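DUF917 domain-containing protein (Chromobacterium violaceum, PDB 2O3I) is of unknown function but belongs to the S-Me-THD-like family, with the N- and C-terminal domains of that family in one chain. Local coordinates at residues Leu303-Ala308 against Leu380-Pro385. The protein carries 2 engineered substitutions. Sequence-based numbering, arbitrary orientation.
Sequences LAWDSA and LGYLGP
Leu303, on the strand 301-306, reaches the loop 380-385 with both of its methyl groups. From CB, which points toward the loop, CG lies anti to the carbonyl carbon (chi1 -56°), so that it stands beside the backbone N with the branch directed at the loop. One prong, CD1, meets CD2 of Leu380 at 3.8 Å; the other, CD2, comes to 3.6 Å from CB of Tyr382 and, at 4.2 Å, to CG at the root of its ring, which it approaches obliquely. No hydrogen bond crosses between the segments, so the contact is purely apolar and small, about 161 Å² with both sides summed. It joins strand 301-306 of an antiparallel sheet, which pairs with 292-297 and 314-315, to the turn that follows helix 367-379. That helix closes in a Schellman motif: Gly381, with positive phi, is the C-prime residue, and Gly381 N and Tyr382 N bond back to carbonyls of the last turn of the helix. The turn brings Leu380 and Tyr382 up to the two methyls of Leu303. The phenol is held from its own side of the contact. Its OH gives a 2.7 Å hydrogen bond to Pro385 O, arriving in the carbonyl plane on a lone pair, while Gly384 N sits 3.4 Å above the ring plane, over the centre. Trp305 adds a looser touch, CZ2 to Tyr382 CD2 at 4.5 Å, and Pro312 lies against both aromatic side chains. At the end of the strand, Asp306 OD1 accepts from Ala308 N at 2.8 Å in an Asx turn, while its OD2 forms a salt bridge with Arg291.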
loop_
_atom_site.group_PDB
_atom_site.type_symbol
_atom_site.label_atom_id
_atom_site.label_comp_id
_atom_site.label_asym_id
_atom_site.label_seq_id
_atom_site.Cartn_x
_atom_site.Cartn_y
_atom_site.Cartn_z
ATOM N N LEU A 303 23.627 -17.876 1.531
ATOM C CA LEU A 303 24.289 -19.064 2.043
ATOM C C LEU A 303 25.027 -19.821 0.947
ATOM O O LEU A 303 24.669 -19.746 -0.231
ATOM C CB LEU A 303 23.280 -20.018 2.681
ATOM C CG LEU A 303 22.376 -19.534 3.811
ATOM C CD1 LEU A 303 21.141 -18.856 3.236
ATOM C CD2 LEU A 303 21.967 -20.736 4.652
ATOM N N ALA A 304 26.060 -20.550 1.355
ATOM C CA ALA A 304 26.855 -21.369 0.453
ATOM C C ALA A 304 26.981 -22.738 1.120
ATOM O O ALA A 304 27.484 -22.850 2.242
ATOM C CB ALA A 304 28.235 -20.747 0.237
ATOM N N TRP A 305 26.511 -23.772 0.429
ATOM C CA TRP A 305 26.547 -25.127 0.963
ATOM C C TRP A 305 27.414 -26.097 0.181
ATOM O O TRP A 305 27.342 -26.162 -1.046
ATOM C CB TRP A 305 25.138 -25.731 1.019
ATOM C CG TRP A 305 24.262 -25.268 2.146
ATOM C CD1 TRP A 305 23.311 -24.285 2.103
ATOM C CD2 TRP A 305 24.226 -25.805 3.473
ATOM N NE1 TRP A 305 22.683 -24.181 3.324
ATOM C CE2 TRP A 305 23.226 -25.102 4.183
ATOM C CE3 TRP A 305 24.941 -26.816 4.134
ATOM C CZ2 TRP A 305 22.924 -25.377 5.522
ATOM C CZ3 TRP A 305 24.640 -27.089 5.463
ATOM C CH2 TRP A 305 23.640 -26.372 6.142
ATOM N N ASP A 306 28.228 -26.853 0.910
ATOM C CA ASP A 306 29.067 -27.886 0.319
ATOM C C ASP A 306 28.333 -29.181 0.657
ATOM O O ASP A 306 28.118 -29.485 1.828
ATOM C CB ASP A 306 30.462 -27.908 0.952
ATOM C CG ASP A 306 31.347 -29.006 0.371
ATOM O OD1 ASP A 306 30.910 -30.177 0.333
ATOM O OD2 ASP A 306 32.486 -28.697 -0.044
ATOM N N SER A 307 27.943 -29.925 -0.369
ATOM C CA SER A 307 27.220 -31.182 -0.206
ATOM C C SER A 307 27.777 -32.097 0.880
ATOM O O SER A 307 27.021 -32.757 1.588
ATOM C CB SER A 307 27.220 -31.948 -1.528
ATOM O OG SER A 307 26.876 -31.098 -2.602
ATOM N N ALA A 308 29.097 -32.135 1.007
ATOM C CA ALA A 308 29.741 -33.008 1.980
ATOM C C ALA A 308 29.796 -32.505 3.424
ATOM O O ALA A 308 30.286 -33.211 4.299
ATOM C CB ALA A 308 31.159 -33.349 1.497
ATOM N N LEU A 380 15.101 -19.116 5.456
ATOM C CA LEU A 380 15.731 -19.951 4.442
ATOM C C LEU A 380 16.241 -21.268 5.023
ATOM O O LEU A 380 17.089 -21.936 4.426
ATOM C CB LEU A 380 16.883 -19.208 3.762
ATOM C CG LEU A 380 16.514 -18.201 2.671
ATOM C CD1 LEU A 380 15.951 -16.927 3.286
ATOM C CD2 LEU A 380 17.757 -17.892 1.854
ATOM N N GLY A 381 15.738 -21.630 6.199
ATOM C CA GLY A 381 16.133 -22.889 6.806
ATOM C C GLY A 381 17.376 -22.962 7.682
ATOM O O GLY A 381 17.588 -23.986 8.337
ATOM N N TYR A 382 18.212 -21.927 7.701
ATOM C CA TYR A 382 19.399 -21.975 8.552
ATOM C C TYR A 382 19.106 -21.319 9.886
ATOM O O TYR A 382 18.840 -20.122 9.950
ATOM C CB TYR A 382 20.600 -21.279 7.905
ATOM C CG TYR A 382 21.831 -21.298 8.790
ATOM C CD1 TYR A 382 22.193 -20.187 9.558
ATOM C CD2 TYR A 382 22.603 -22.453 8.904
ATOM C CE1 TYR A 382 23.298 -20.235 10.421
ATOM C CE2 TYR A 382 23.698 -22.512 9.756
ATOM C CZ TYR A 382 24.044 -21.407 10.510
ATOM O OH TYR A 382 25.135 -21.485 11.345
ATOM N N LEU A 383 19.162 -22.105 10.953
ATOM C CA LEU A 383 18.889 -21.582 12.278
ATOM C C LEU A 383 20.087 -21.709 13.218
ATOM O O LEU A 383 19.936 -21.675 14.437
ATOM C CB LEU A 383 17.657 -22.277 12.869
ATOM C CG LEU A 383 16.325 -22.011 12.150
ATOM C CD1 LEU A 383 16.241 -22.836 10.878
ATOM C CD2 LEU A 383 15.168 -22.359 13.070
ATOM N N GLY A 384 21.275 -21.844 12.640
ATOM C CA GLY A 384 22.483 -21.949 13.441
ATOM C C GLY A 384 23.015 -20.572 13.808
ATOM O O GLY A 384 22.344 -19.572 13.582
ATOM N N PRO A 385 24.222 -20.479 14.376
ATOM C CA PRO A 385 24.732 -19.155 14.731
ATOM C C PRO A 385 25.505 -18.535 13.579
ATOM O O PRO A 385 25.768 -19.194 12.578
ATOM C CB PRO A 385 25.632 -19.459 15.918
ATOM C CG PRO A 385 26.276 -20.750 15.480
ATOM C CD PRO A 385 25.094 -21.540 14.916
#